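Local coordinates for odorant binding protein OBP69a (Ceratitis capitata, PDB 6HHE) that probably binds odorants and carries them, as a secreted helical protein of the PBP/GOBP family linked to insect olfaction, at residues K12-L17 with H49-K54; D27-A32 with K45-C50; V64-L69 with P79-L84. One frame throughout, in Å; residues are numbered along the deposited sequence. Where two conformers were deposited one is given.

Interaction 1. Residues K12-L17 with H49-K54; sequences KKLTNL and HCVLDK
Leu-14 puts its isobutyl group between Val-51 and Lys-54, which lie one turn apart on the facing helix. The apolar contact proper is with Val-51: Leu-14 CD2 comes to 3.9 Å from Val-51 CG2 and 4.0 Å from Val-51 CG1, so one methyl rests against both branches of the valine, the two side chains crossing at about a right angle. Leu-14 has CG anti to its own N (chi1 -162°), which brings the branched end nearer to the other helix than its CB direction alone would. Helices 10-22 and 42-55 are also joined covalently, by the disulfide Cys-18 to Cys-50, one of the crosslinks that hold the all-helical odorant-binding fold together. A short beta-branched valine suits the buried place beside this bridge. The second kind of contact is with the aliphatic part of a lysine. Leu-14 CG lies 3.8 Å from Lys-54 CB, and Leu-14 CD1 touches the same carbon at 3.9 Å. The lysine chain then bends at chi2, so that NZ ends beside Glu-21 of helix 10-22 and forms a salt bridge with it. Lysine can thus give methylenes to the interface while its charge stays at the exposed margin of the contact.

Interaction 2. Residues D27-A32 with K45-C50; sequences DLFIEA and KCFIHC
Lys-45 NZ, gripped by a salt bridge to Glu-98 and a hydrogen bond to Gln-42, belongs to a residue two places before Phe-47, the ring that receives the edge of Phe-29. The two phenylalanines make a T-shaped (edge-to-face) stack. Phe-29 CZ stands 3.5 Å above the plane of the Phe-47 ring, over its centre, and the ring planes are turned 74° apart. The centroids are 4.9 Å from each other. Phe-29 CE1 shares the approach, 3.6 Å from Phe-47 CE2, so the slightly positive C-H edge of one ring meets the electron-rich face of the other. A chi1 of 173° swings the Phe-47 ring out opposite its backbone N to meet this edge. A phenylalanine at each position supplies a large flat group with no polar atom to satisfy in a buried place. With an alanine in place of Phe-47, the edge of Phe-29 would probably lose its facing ring, and a gap is likely to open between helices 26-35 and 42-55. Phe-47 also packs against Cys-18, Ile-19 and Thr-22 of helix 10-22, and Lys-45 and Ile-48 reach helix 96-110, placing the stack where helices 10-22, 26-35 and 42-55 come together.

Interaction 3. Residues V64-L69 with P79-L84; sequences VHLDNL and PIVEEL
Leu-66 meets Val-81 and Leu-84, which lie three residues apart on helix 78-88. Its CB bond points toward that helix, though CB itself is still 5.0 Å from Val-81 CG1. One bond further, Leu-66 CG has come to 4.3 Å from Val-81 CG1. A chi1 of -165° sets the Leu-66 branch on the far side of CB from its N; the branched end reaches the helix, and Leu-66 CD2 lies 3.6 Å from Leu-84 CB. The same methyl lies 4.1 Å from Val-81 O, so its tip rests beside the helix backbone. The leucine and Leu-84 approach each other at a slant.

Val-81 answers from the other side. Its CG1 sits 3.6 Å from Leu-66 O, an oxygen that also accepts the backbone N-H of Leu-69, and 4.1 Å from Leu-69 CB. A single methyl thus fits against the short turn 66-69; valine, short and beta-branched, suits this place because its CG1 lies against the turn without any polar atom to satisfy. Tyr-107 of helix 96-110 packs on both Leu-66 and Leu-84, bringing a third element of the odorant-binding fold to the contact. Ile-80 and Glu-83, on the same helical segment, line the pocket that holds 2-(2-methoxyethoxy)ethanol, together with Asn-111 and Ile-114.

No hydrogen bond or salt bridge crosses between 64-69 and 79-84. The contact is buried and apolar, so it probably owes its stability to close packing and the exclusion of water, and depends more on shape than on the direction of any bond.

Overall arrangement
Interactions 1 and 2 share helix 42-55, including His-49 and Cys-50, and their centres lie 11 Å apart. They touch where Thr-15 O of interaction 1 comes to 3.9 Å from Phe-47 CE1 of interaction 2. Helices 10-22 and 26-35, which follow each other in the chain, both pack on this one later helix. Interaction 3 comes after both in the sequence; its centre is 18 Å from that of interaction 1 and 21 Å from that of interaction 2, on the opposite side of the chain's centre from the latter. Two early helices thus gather on helix 42-55, while interaction 3 fixes a loop on a pocket-lining helix; disulfides join helices 42-55 and 78-88 to helix 96-110.

Interaction 1. Residues K12-L17 with H49-K54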
loop_
_atom_site.group_PDB
_atom_site.type_symbol
_atom_site.label_atom_id
_atom_site.label_comp_id
_atom_site.label_asym_id
_atom_site.label_seq_id
_atom_site.Cartn_x
_atom_site.Cartn_y
_atom_site.Cartn_z
ATOM N N LYS A 12 5.200 -2.434 12.719
ATOM C CA LYS A 12 6.106 -3.568 12.595
ATOM C C LYS A 12 5.384 -4.890 12.837
ATOM O O LYS A 12 5.674 -5.885 12.162
ATOM C CB LYS A 12 7.286 -3.400 13.551
ATOM C CG LYS A 12 8.192 -2.208 13.216
ATOM C CD LYS A 12 9.214 -2.531 12.111
ATOM C CE LYS A 12 8.661 -2.369 10.701
ATOM N NZ LYS A 12 9.419 -3.211 9.734
ATOM N N LYS A 13 4.445 -4.922 13.789
ATOM C CA LYS A 13 3.631 -6.119 13.985
ATOM C C LYS A 13 2.866 -6.455 12.717
ATOM O O LYS A 13 2.832 -7.613 12.282
ATOM C CB LYS A 13 2.656 -5.920 15.146
ATOM C CG LYS A 13 3.327 -5.868 16.507
ATOM C CD LYS A 13 2.321 -5.846 17.649
ATOM C CE LYS A 13 1.444 -4.602 17.619
ATOM N NZ LYS A 13 0.700 -4.409 18.903
ATOM N N LEU A 14 2.231 -5.447 12.122
ATOM C CA LEU A 14 1.469 -5.643 10.894
ATOM C C LEU A 14 2.367 -6.156 9.765
ATOM O O LEU A 14 2.016 -7.111 9.046
ATOM C CB LEU A 14 0.796 -4.317 10.531
ATOM C CG LEU A 14 -0.378 -4.278 9.560
ATOM C CD1 LEU A 14 -1.196 -3.027 9.810
ATOM C CD2 LEU A 14 0.141 -4.250 8.183
ATOM N N THR A 15 3.531 -5.514 9.582
ATOM C CA THR A 15 4.460 -5.906 8.523
ATOM C C THR A 15 4.887 -7.352 8.686
ATOM O O THR A 15 4.937 -8.100 7.701
ATOM C CB THR A 15 5.689 -4.990 8.532
ATOM O OG1 THR A 15 5.256 -3.675 8.233
ATOM C CG2 THR A 15 6.739 -5.411 7.472
ATOM N N ASN A 16 5.219 -7.751 9.912
ATOM C CA ASN A 16 5.611 -9.130 10.191
ATOM C C ASN A 16 4.560 -10.105 9.723
ATOM O O ASN A 16 4.880 -11.089 9.048
ATOM C CB ASN A 16 5.839 -9.358 11.688
ATOM C CG ASN A 16 5.898 -10.872 12.055
ATOM O OD1 ASN A 16 6.848 -11.562 11.669
ATOM N ND2 ASN A 16 4.888 -11.381 12.808
ATOM N N LEU A 17 3.315 -9.924 10.192
ATOM C CA LEU A 17 2.225 -10.819 9.820
ATOM C C LEU A 17 2.110 -10.940 8.313
ATOM O O LEU A 17 2.014 -12.046 7.756
ATOM C CB LEU A 17 0.891 -10.319 10.382
ATOM C CG LEU A 17 0.567 -10.474 11.859
ATOM C CD1 LEU A 17 -0.831 -9.923 12.079
ATOM C CD2 LEU A 17 0.659 -11.904 12.251
ATOM N N HIS A 49 -1.569 -5.845 -0.759
ATOM C CA HIS A 49 -2.969 -6.100 -0.450
ATOM C C HIS A 49 -3.168 -6.427 1.025
ATOM O O HIS A 49 -4.110 -5.928 1.646
ATOM C CB HIS A 49 -3.503 -7.236 -1.316
ATOM C CG HIS A 49 -4.906 -7.597 -0.998
ATOM N ND1 HIS A 49 -5.227 -8.555 -0.058
ATOM C CD2 HIS A 49 -6.075 -7.082 -1.437
ATOM C CE1 HIS A 49 -6.543 -8.621 0.056
ATOM N NE2 HIS A 49 -7.082 -7.758 -0.786
ATOM N N CYS A 50 -2.277 -7.239 1.592
ATOM C CA CYS A 50 -2.359 -7.657 2.999
ATOM C C CYS A 50 -2.339 -6.448 3.912
ATOM O O CYS A 50 -3.139 -6.369 4.862
ATOM C CB CYS A 50 -1.176 -8.594 3.277
ATOM S SG CYS A 50 -1.197 -9.314 5.016
ATOM N N VAL A 51 -1.433 -5.511 3.644
ATOM C CA VAL A 51 -1.319 -4.313 4.468
ATOM C C VAL A 51 -2.591 -3.490 4.368
ATOM O O VAL A 51 -3.168 -3.107 5.394
ATOM C CB VAL A 51 -0.082 -3.509 4.075
ATOM C CG1 VAL A 51 -0.065 -2.122 4.769
ATOM C CG2 VAL A 51 1.199 -4.306 4.382
ATOM N N LEU A 52 -3.070 -3.230 3.151
ATOM C CA LEU A 52 -4.309 -2.465 2.985
ATOM C C LEU A 52 -5.472 -3.130 3.701
ATOM O O LEU A 52 -6.319 -2.453 4.311
ATOM C CB LEU A 52 -4.646 -2.305 1.498
ATOM C CG LEU A 52 -3.684 -1.425 0.740
ATOM C CD1 LEU A 52 -4.116 -1.422 -0.729
ATOM C CD2 LEU A 52 -3.628 0.024 1.238
ATOM N N ASP A 53 -5.538 -4.455 3.635
ATOM C CA ASP A 53 -6.645 -5.178 4.240
ATOM C C ASP A 53 -6.574 -5.110 5.757
ATOM O O ASP A 53 -7.603 -4.912 6.416
ATOM C CB ASP A 53 -6.633 -6.621 3.744
ATOM C CG ASP A 53 -7.702 -7.464 4.414
ATOM O OD1 ASP A 53 -8.874 -7.371 4.004
ATOM O OD2 ASP A 53 -7.370 -8.192 5.365
ATOM N N LYS A 54 -5.361 -5.207 6.323
ATOM C CA LYS A 54 -5.173 -5.166 7.778
ATOM C C LYS A 54 -5.581 -3.815 8.346
ATOM O O LYS A 54 -6.081 -3.737 9.483
ATOM C CB LYS A 54 -3.705 -5.443 8.134
ATOM C CG LYS A 54 -3.297 -6.898 8.516
ATOM C CD LYS A 54 -4.130 -7.959 7.903
ATOM C CE LYS A 54 -3.483 -9.347 8.122
ATOM N NZ LYS A 54 -4.023 -10.415 7.255
#

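Interaction 2. Residues D27-A32 with K45-C50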
loop_
_atom_site.group_PDB
_atom_site.type_symbol
_atom_site.label_atom_id
_atom_site.label_comp_id
_atom_site.label_asym_id
_atom_site.label_seq_id
_atom_site.Cartn_x
_atom_site.Cartn_y
_atom_site.Cartn_z
ATOM N N ASP A 27 14.578 -9.083 -0.723
ATOM C CA ASP A 27 15.110 -8.681 -2.025
ATOM C C ASP A 27 14.102 -7.884 -2.841
ATOM O O ASP A 27 14.501 -6.968 -3.582
ATOM C CB ASP A 27 15.596 -9.898 -2.809
ATOM C CG ASP A 27 14.490 -10.865 -3.114
ATOM O OD1 ASP A 27 13.966 -11.436 -2.145
ATOM O OD2 ASP A 27 14.145 -11.053 -4.298
ATOM N N LEU A 28 12.806 -8.173 -2.693
ATOM C CA LEU A 28 11.785 -7.426 -3.422
ATOM C C LEU A 28 11.663 -6.006 -2.904
ATOM O O LEU A 28 11.497 -5.067 -3.694
ATOM C CB LEU A 28 10.436 -8.126 -3.371
ATOM C CG LEU A 28 10.439 -9.526 -3.988
ATOM C CD1 LEU A 28 9.114 -10.211 -3.856
ATOM C CD2 LEU A 28 10.841 -9.436 -5.459
ATOM N N PHE A 29 11.714 -5.831 -1.586
ATOM C CA PHE A 29 11.673 -4.479 -1.032
ATOM C C PHE A 29 12.919 -3.688 -1.412
ATOM O O PHE A 29 12.836 -2.508 -1.805
ATOM C CB PHE A 29 11.538 -4.558 0.491
ATOM C CG PHE A 29 10.198 -5.091 0.989
ATOM C CD1 PHE A 29 8.984 -4.600 0.527
ATOM C CD2 PHE A 29 10.179 -6.081 1.973
ATOM C CE1 PHE A 29 7.748 -5.110 1.056
ATOM C CE2 PHE A 29 8.962 -6.571 2.499
ATOM C CZ PHE A 29 7.762 -6.104 2.030
ATOM N N ILE A 30 14.093 -4.327 -1.351
ATOM C CA ILE A 30 15.324 -3.647 -1.751
ATOM C C ILE A 30 15.248 -3.247 -3.214
ATOM O O ILE A 30 15.612 -2.123 -3.586
ATOM C CB ILE A 30 16.534 -4.546 -1.473
ATOM C CG1 ILE A 30 16.747 -4.685 0.035
ATOM C CG2 ILE A 30 17.769 -3.981 -2.166
ATOM C CD1 ILE A 30 17.715 -5.812 0.406
ATOM N N GLU A 31 14.748 -4.147 -4.068
ATOM C CA GLU A 31 14.656 -3.813 -5.491
ATOM C C GLU A 31 13.746 -2.615 -5.722
ATOM O O GLU A 31 14.085 -1.722 -6.504
ATOM C CB GLU A 31 14.152 -5.011 -6.284
ATOM C CG GLU A 31 13.826 -4.640 -7.718
ATOM C CD GLU A 31 15.023 -4.770 -8.634
ATOM O OE1 GLU A 31 16.105 -5.143 -8.127
ATOM O OE2 GLU A 31 14.880 -4.511 -9.855
ATOM N N ALA A 32 12.593 -2.569 -5.054
ATOM C CA ALA A 32 11.696 -1.416 -5.191
ATOM C C ALA A 32 12.380 -0.137 -4.764
ATOM O O ALA A 32 12.283 0.886 -5.443
ATOM C CB ALA A 32 10.451 -1.648 -4.325
ATOM N N LYS A 45 2.784 -7.891 -4.630
ATOM C CA LYS A 45 1.417 -7.421 -4.816
ATOM C C LYS A 45 0.552 -7.879 -3.652
ATOM O O LYS A 45 -0.258 -7.107 -3.114
ATOM C CB LYS A 45 0.843 -7.968 -6.141
ATOM C CG LYS A 45 1.665 -7.622 -7.371
ATOM C CD LYS A 45 0.888 -8.017 -8.635
ATOM C CE LYS A 45 1.777 -7.720 -9.772
ATOM N NZ LYS A 45 1.136 -8.371 -10.982
ATOM N N CYS A 46 0.712 -9.126 -3.248
ATOM C CA CYS A 46 -0.135 -9.642 -2.183
ATOM C C CYS A 46 0.254 -9.097 -0.823
ATOM O O CYS A 46 -0.637 -8.935 0.015
ATOM C CB CYS A 46 -0.112 -11.145 -2.171
ATOM S SG CYS A 46 -0.977 -11.861 -3.596
ATOM N N PHE A 47 1.535 -8.821 -0.584
ATOM C CA PHE A 47 1.912 -8.093 0.629
ATOM C C PHE A 47 1.193 -6.762 0.703
ATOM O O PHE A 47 0.701 -6.370 1.762
ATOM C CB PHE A 47 3.426 -7.891 0.663
ATOM C CG PHE A 47 3.879 -7.018 1.776
ATOM C CD1 PHE A 47 4.037 -7.551 3.045
ATOM C CD2 PHE A 47 4.143 -5.674 1.555
ATOM C CE1 PHE A 47 4.424 -6.697 4.095
ATOM C CE2 PHE A 47 4.516 -4.804 2.601
ATOM C CZ PHE A 47 4.668 -5.350 3.873
ATOM N N ILE A 48 1.207 -5.996 -0.395
ATOM C CA ILE A 48 0.559 -4.690 -0.393
ATOM C C ILE A 48 -0.931 -4.849 -0.132
ATOM O O ILE A 48 -1.498 -4.140 0.713
ATOM C CB ILE A 48 0.837 -3.962 -1.728
ATOM C CG1 ILE A 48 2.328 -3.738 -1.879
ATOM C CG2 ILE A 48 0.085 -2.645 -1.740
ATOM C CD1 ILE A 48 2.717 -3.153 -3.193
ATOM N N HIS A 49 -1.569 -5.845 -0.759
ATOM C CA HIS A 49 -2.969 -6.100 -0.450
ATOM C C HIS A 49 -3.168 -6.427 1.025
ATOM O O HIS A 49 -4.110 -5.928 1.646
ATOM C CB HIS A 49 -3.503 -7.236 -1.316
ATOM C CG HIS A 49 -4.906 -7.597 -0.998
ATOM N ND1 HIS A 49 -5.227 -8.555 -0.058
ATOM C CD2 HIS A 49 -6.075 -7.082 -1.437
ATOM C CE1 HIS A 49 -6.543 -8.621 0.056
ATOM N NE2 HIS A 49 -7.082 -7.758 -0.786
ATOM N N CYS A 50 -2.277 -7.239 1.592
ATOM C CA CYS A 50 -2.359 -7.657 2.999
ATOM C C CYS A 50 -2.339 -6.448 3.912
ATOM O O CYS A 50 -3.139 -6.369 4.862
ATOM C CB CYS A 50 -1.176 -8.594 3.277
ATOM S SG CYS A 50 -1.197 -9.314 5.016
#

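Interaction 3. Residues V64-L69 with P79-L84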
loop_
_atom_site.group_PDB
_atom_site.type_symbol
_atom_site.label_atom_id
_atom_site.label_comp_id
_atom_site.label_asym_id
_atom_site.label_seq_id
_atom_site.Cartn_x
_atom_site.Cartn_y
_atom_site.Cartn_z
ATOM N N VAL A 64 -11.137 0.169 -2.939
ATOM C CA VAL A 64 -10.283 0.844 -1.972
ATOM C C VAL A 64 -11.030 2.006 -1.339
ATOM O O VAL A 64 -11.681 2.785 -2.037
ATOM C CB VAL A 64 -9.009 1.314 -2.676
ATOM C CG1 VAL A 64 -8.106 2.078 -1.721
ATOM C CG2 VAL A 64 -8.310 0.094 -3.308
ATOM N N HIS A 65 -10.873 2.162 -0.030
ATOM C CA HIS A 65 -11.533 3.237 0.726
ATOM C C HIS A 65 -10.504 3.991 1.538
ATOM O O HIS A 65 -10.534 4.007 2.761
ATOM C CB HIS A 65 -12.618 2.669 1.628
ATOM C CG HIS A 65 -13.595 1.799 0.911
ATOM N ND1 HIS A 65 -14.535 2.305 0.038
ATOM C CD2 HIS A 65 -13.769 0.459 0.918
ATOM C CE1 HIS A 65 -15.257 1.313 -0.451
ATOM N NE2 HIS A 65 -14.810 0.181 0.063
ATOM N N LEU A 66 -9.559 4.621 0.846
ATOM C CA LEU A 66 -8.539 5.386 1.545
ATOM C C LEU A 66 -9.157 6.547 2.316
ATOM O O LEU A 66 -8.593 7.004 3.319
ATOM C CB LEU A 66 -7.524 5.871 0.513
ATOM C CG LEU A 66 -6.218 6.366 1.101
ATOM C CD1 LEU A 66 -5.388 5.181 1.545
ATOM C CD2 LEU A 66 -5.445 7.122 0.071
ATOM N N ASP A 67 -10.310 7.045 1.861
ATOM C CA ASP A 67 -10.940 8.147 2.561
ATOM C C ASP A 67 -11.316 7.793 3.995
ATOM O O ASP A 67 -11.562 8.704 4.784
ATOM C CB ASP A 67 -12.125 8.633 1.743
ATOM C CG ASP A 67 -13.131 7.545 1.411
ATOM O OD1 ASP A 67 -12.792 6.367 1.165
ATOM O OD2 ASP A 67 -14.324 7.890 1.339
ATOM N N ASN A 68 -11.293 6.508 4.357
ATOM C CA ASN A 68 -11.546 6.107 5.742
ATOM C C ASN A 68 -10.540 6.743 6.684
ATOM O O ASN A 68 -10.880 7.113 7.814
ATOM C CB ASN A 68 -11.485 4.589 5.861
ATOM C CG ASN A 68 -12.730 3.930 5.342
ATOM O OD1 ASN A 68 -13.666 4.609 4.921
ATOM N ND2 ASN A 68 -12.749 2.600 5.352
ATOM N N LEU A 69 -9.304 6.907 6.222
ATOM C CA LEU A 69 -8.271 7.525 7.049
ATOM C C LEU A 69 -8.631 8.940 7.478
ATOM O O LEU A 69 -8.022 9.457 8.425
ATOM C CB LEU A 69 -6.952 7.549 6.281
ATOM C CG LEU A 69 -6.374 6.150 5.997
ATOM C CD1 LEU A 69 -5.089 6.192 5.267
ATOM C CD2 LEU A 69 -6.211 5.455 7.344
ATOM N N PRO A 79 -4.976 16.752 3.726
ATOM C CA PRO A 79 -4.732 17.092 2.320
ATOM C C PRO A 79 -4.045 15.967 1.572
ATOM O O PRO A 79 -4.379 15.684 0.419
ATOM C CB PRO A 79 -3.835 18.328 2.390
ATOM C CG PRO A 79 -4.184 18.941 3.700
ATOM C CD PRO A 79 -4.593 17.857 4.610
ATOM N N ILE A 80 -3.129 15.273 2.237
ATOM C CA ILE A 80 -2.403 14.198 1.555
ATOM C C ILE A 80 -3.319 13.030 1.250
ATOM O O ILE A 80 -3.311 12.477 0.132
ATOM C CB ILE A 80 -1.212 13.772 2.419
ATOM C CG1 ILE A 80 -0.079 14.809 2.309
ATOM C CG2 ILE A 80 -0.723 12.331 2.077
ATOM C CD1 ILE A 80 0.813 14.762 3.564
ATOM N N VAL A 81 -4.132 12.624 2.234
ATOM C CA VAL A 81 -5.049 11.515 1.999
ATOM C C VAL A 81 -6.094 11.871 0.967
ATOM O O VAL A 81 -6.395 11.067 0.077
ATOM C CB VAL A 81 -5.685 11.093 3.322
ATOM C CG1 VAL A 81 -6.809 10.109 3.071
ATOM C CG2 VAL A 81 -4.661 10.545 4.270
ATOM N N GLU A 82 -6.677 13.072 1.066
ATOM C CA GLU A 82 -7.674 13.468 0.075
ATOM C C GLU A 82 -7.113 13.425 -1.328
ATOM O O GLU A 82 -7.792 12.969 -2.245
ATOM C CB GLU A 82 -8.205 14.855 0.378
ATOM C CG GLU A 82 -8.955 14.930 1.609
ATOM C CD GLU A 82 -9.707 16.194 1.699
ATOM O OE1 GLU A 82 -9.486 17.155 0.936
ATOM O OE2 GLU A 82 -10.555 16.194 2.563
ATOM N N GLU A 83 -5.887 13.900 -1.513
ATOM C CA GLU A 83 -5.337 13.930 -2.861
ATOM C C GLU A 83 -5.125 12.522 -3.402
ATOM O O GLU A 83 -5.422 12.247 -4.582
ATOM C CB GLU A 83 -4.054 14.747 -2.881
ATOM C CG GLU A 83 -3.388 14.694 -4.234
ATOM C CD GLU A 83 -2.023 15.316 -4.310
ATOM O OE1 GLU A 83 -1.164 15.030 -3.483
ATOM O OE2 GLU A 83 -1.792 16.108 -5.271
ATOM N N LEU A 84 -4.622 11.603 -2.574
ATOM C CA LEU A 84 -4.426 10.225 -3.042
ATOM C C LEU A 84 -5.742 9.547 -3.365
ATOM O O LEU A 84 -5.877 8.881 -4.409
ATOM C CB LEU A 84 -3.656 9.420 -1.999
ATOM C CG LEU A 84 -2.213 9.844 -1.780
ATOM C CD1 LEU A 84 -1.660 9.198 -0.556
ATOM C CD2 LEU A 84 -1.361 9.426 -2.981
#